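PDB 4OVQ: TRAP dicarboxylate ABC transporter, substrate-binding protein from Roseobacter denitrificans, which binds beta-D-glucuronate as the periplasmic solute-binding component of a TRAP transport system, probably delivering it for uptake. Local coordinates for residues V102-I107 with P316-I321. Sequence-based numbering, arbitrary orientation.
Sequences VSLPFI and PLVELI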
ATOM      1  N   VAL A 102       6.646  -7.594  -1.806  1.00 14.86           N
ATOM      2  CA  VAL A 102       5.338  -7.544  -1.151  1.00 17.16           C
ATOM      3  C   VAL A 102       4.232  -7.212  -2.154  1.00 16.26           C
ATOM      4  O   VAL A 102       3.045  -7.301  -1.825  1.00 19.79           O
ATOM      5  CB  VAL A 102       5.313  -6.563   0.068  1.00 15.12           C
ATOM      6  CG1 VAL A 102       6.407  -6.913   1.053  1.00 15.53           C
ATOM      7  CG2 VAL A 102       5.439  -5.143  -0.361  1.00 15.05           C
ATOM      8  N   SER A 103       4.641  -6.864  -3.377  1.00 14.77           N
ATOM      9  CA  SER A 103       3.745  -6.554  -4.465  1.00 15.40           C
ATOM     10  C   SER A 103       3.429  -7.808  -5.324  1.00 15.08           C
ATOM     11  O   SER A 103       2.658  -7.740  -6.272  1.00 16.76           O
ATOM     12  CB  SER A 103       4.346  -5.422  -5.287  1.00 14.81           C
ATOM     13  OG  SER A 103       4.260  -4.187  -4.556  1.00 17.01           O
ATOM     14  N   LEU A 104       4.002  -8.946  -4.969  1.00 15.47           N
ATOM     15  CA  LEU A 104       3.625 -10.205  -5.639  1.00 15.04           C
ATOM     16  C   LEU A 104       2.226 -10.654  -5.220  1.00 14.64           C
ATOM     17  O   LEU A 104       1.917 -10.775  -4.038  1.00 18.16           O
ATOM     18  CB  LEU A 104       4.651 -11.305  -5.347  1.00 14.81           C
ATOM     19  CG  LEU A 104       5.963 -11.112  -6.110  1.00 16.66           C
ATOM     20  CD1 LEU A 104       7.080 -11.939  -5.460  1.00 17.87           C
ATOM     21  CD2 LEU A 104       5.816 -11.448  -7.603  1.00 20.73           C
ATOM     22  N   PRO A 105       1.350 -10.889  -6.208  1.00 18.46           N
ATOM     23  CA  PRO A 105      -0.011 -11.343  -5.921  1.00 15.04           C
ATOM     24  C   PRO A 105      -0.010 -12.663  -5.144  1.00 15.83           C
ATOM     25  O   PRO A 105       0.775 -13.534  -5.465  1.00 18.98           O
ATOM     26  CB  PRO A 105      -0.594 -11.553  -7.323  1.00 27.31           C
ATOM     27  CG  PRO A 105       0.142 -10.594  -8.163  1.00 23.41           C
ATOM     28  CD  PRO A 105       1.543 -10.629  -7.643  1.00 18.39           C
ATOM     29  N   PHE A 106      -0.849 -12.749  -4.124  1.00 20.00           N
ATOM     30  CA  PHE A 106      -1.047 -13.982  -3.368  1.00 21.17           C
ATOM     31  C   PHE A 106       0.208 -14.471  -2.639  1.00 24.50           C
ATOM     32  O   PHE A 106       0.374 -15.686  -2.444  1.00 28.22           O
ATOM     33  CB  PHE A 106      -1.604 -15.076  -4.296  1.00 25.63           C
ATOM     34  CG  PHE A 106      -2.921 -14.713  -4.949  1.00 25.45           C
ATOM     35  CD1 PHE A 106      -4.097 -14.698  -4.212  1.00 21.71           C
ATOM     36  CD2 PHE A 106      -2.977 -14.395  -6.295  1.00 22.69           C
ATOM     37  CE1 PHE A 106      -5.301 -14.362  -4.804  1.00 23.46           C
ATOM     38  CE2 PHE A 106      -4.172 -14.065  -6.895  1.00 21.50           C
ATOM     39  CZ  PHE A 106      -5.340 -14.053  -6.147  1.00 21.40           C
ATOM     40  N   ILE A 107       1.083 -13.558  -2.214  1.00 25.94           N
ATOM     41  CA  ILE A 107       2.292 -13.973  -1.492  1.00 22.35           C
ATOM     42  C   ILE A 107       2.092 -14.107   0.024  1.00 26.60           C
ATOM     43  O   ILE A 107       2.775 -14.901   0.681  1.00 29.32           O
ATOM     44  CB  ILE A 107       3.508 -13.077  -1.803  1.00 24.50           C
ATOM     45  CG1 ILE A 107       4.785 -13.799  -1.339  1.00 27.25           C
ATOM     46  CG2 ILE A 107       3.371 -11.715  -1.152  1.00 23.43           C
ATOM     47  CD1 ILE A 107       6.044 -13.037  -1.610  1.00 27.13           C
ATOM     48  N   PRO A 316      15.172 -16.465  -2.781  1.00 34.19           N
ATOM     49  CA  PRO A 316      15.154 -16.882  -1.373  1.00 32.92           C
ATOM     50  C   PRO A 316      14.314 -15.975  -0.475  1.00 27.10           C
ATOM     51  O   PRO A 316      13.788 -16.469   0.516  1.00 30.62           O
ATOM     52  CB  PRO A 316      16.632 -16.827  -0.961  1.00 31.22           C
ATOM     53  CG  PRO A 316      17.407 -16.797  -2.237  1.00 32.78           C
ATOM     54  CD  PRO A 316      16.526 -16.099  -3.224  1.00 28.19           C
ATOM     55  N   LEU A 317      14.167 -14.693  -0.806  1.00 28.41           N
ATOM     56  CA  LEU A 317      13.294 -13.809  -0.025  1.00 27.02           C
ATOM     57  C   LEU A 317      11.851 -14.272  -0.197  1.00 27.03           C
ATOM     58  O   LEU A 317      11.070 -14.349   0.764  1.00 29.61           O
ATOM     59  CB  LEU A 317      13.446 -12.349  -0.474  1.00 30.03           C
ATOM     60  CG  LEU A 317      12.650 -11.267   0.263  1.00 26.92           C
ATOM     61  CD1 LEU A 317      12.954 -11.260   1.730  1.00 27.96           C
ATOM     62  CD2 LEU A 317      12.999  -9.913  -0.348  1.00 27.15           C
ATOM     63  N   VAL A 318      11.501 -14.589  -1.436  1.00 29.54           N
ATOM     64  CA  VAL A 318      10.159 -15.060  -1.747  1.00 25.88           C
ATOM     65  C   VAL A 318       9.864 -16.374  -1.032  1.00 26.00           C
ATOM     66  O   VAL A 318       8.812 -16.520  -0.419  1.00 29.13           O
ATOM     67  CB  VAL A 318       9.965 -15.212  -3.260  1.00 27.39           C
ATOM     68  CG1 VAL A 318       8.593 -15.765  -3.556  1.00 30.37           C
ATOM     69  CG2 VAL A 318      10.138 -13.847  -3.943  1.00 28.60           C
ATOM     70  N   GLU A 319      10.800 -17.318  -1.089  1.00 37.56           N
ATOM     71  CA  GLU A 319      10.618 -18.624  -0.441  1.00 38.79           C
ATOM     72  C   GLU A 319      10.526 -18.489   1.083  1.00 36.63           C
ATOM     73  O   GLU A 319       9.717 -19.156   1.735  1.00 35.87           O
ATOM     74  CB  GLU A 319      11.755 -19.571  -0.824  1.00 37.54           C
ATOM     75  CG  GLU A 319      11.828 -19.878  -2.314  1.00 35.89           C
ATOM     76  CD  GLU A 319      13.026 -20.744  -2.673  1.00 42.78           C
ATOM     77  OE1 GLU A 319      13.871 -20.982  -1.787  1.00 47.36           O
ATOM     78  OE2 GLU A 319      13.132 -21.188  -3.837  1.00 42.15           O
ATOM     79  N   LEU A 320      11.353 -17.607   1.633  1.00 30.99           N
ATOM     80  CA  LEU A 320      11.346 -17.289   3.058  1.00 30.21           C
ATOM     81  C   LEU A 320       9.971 -16.811   3.539  1.00 34.95           C
ATOM     82  O   LEU A 320       9.510 -17.196   4.616  1.00 29.93           O
ATOM     83  CB  LEU A 320      12.396 -16.206   3.310  1.00 37.47           C
ATOM     84  CG  LEU A 320      12.588 -15.674   4.724  1.00 35.86           C
ATOM     85  CD1 LEU A 320      13.191 -16.736   5.612  1.00 39.68           C
ATOM     86  CD2 LEU A 320      13.473 -14.446   4.666  1.00 34.54           C
ATOM     87  N   ILE A 321       9.327 -15.956   2.741  1.00 34.97           N
ATOM     88  CA  ILE A 321       8.005 -15.440   3.085  1.00 29.79           C
ATOM     89  C   ILE A 321       6.963 -16.547   3.009  1.00 34.48           C
ATOM     90  O   ILE A 321       6.113 -16.681   3.897  1.00 41.47           O
ATOM     91  CB  ILE A 321       7.579 -14.291   2.139  1.00 28.71           C
ATOM     92  CG1 ILE A 321       8.554 -13.121   2.278  1.00 28.60           C
ATOM     93  CG2 ILE A 321       6.149 -13.853   2.445  1.00 29.49           C
ATOM     94  CD1 ILE A 321       8.354 -12.004   1.240  1.00 28.21           C
TER
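I107 and I321 meet at nearly right angles across a buried junction of apolar side chains, with no hydrogen bond between the two segments, where the turn at 104-107 faces helix 315-322, the last helix of the chain. I107 is fully extended, CG1 anti to the backbone N (chi1 -164°) and CD1 anti to CA, which carries CD1 out to 3.8 Å from CD1 of I321. The two branches of I321 divide the work: while CD1 touches the tip of I107, CG2 lies farther back along the I107 side chain, 4.0 Å from CG1 of I107. One helical turn earlier, V318 spreads its methyls over two partners. Its CG1 is 4.2 Å from CD1 of I107, and its CG2 is 3.9 Å from CD1 of L104, whose side chain crosses that of V318 about perpendicularly. L104 and I107 begin and end a type II beta turn, closed by a weak backbone hydrogen bond, I107 N to L104 O (3.4 Å). Y304 of helix 301-310 packs against both, and its hydroxyl hydrogen-bonds P105 O. The I107 side chain lies about 11 Å from that of R146, a beta-D-glucuronate-binding residue. This is core packing of a final short helix on a buried beta turn, within the two-lobed periplasmic binding protein fold of TRAP solute-binding proteins.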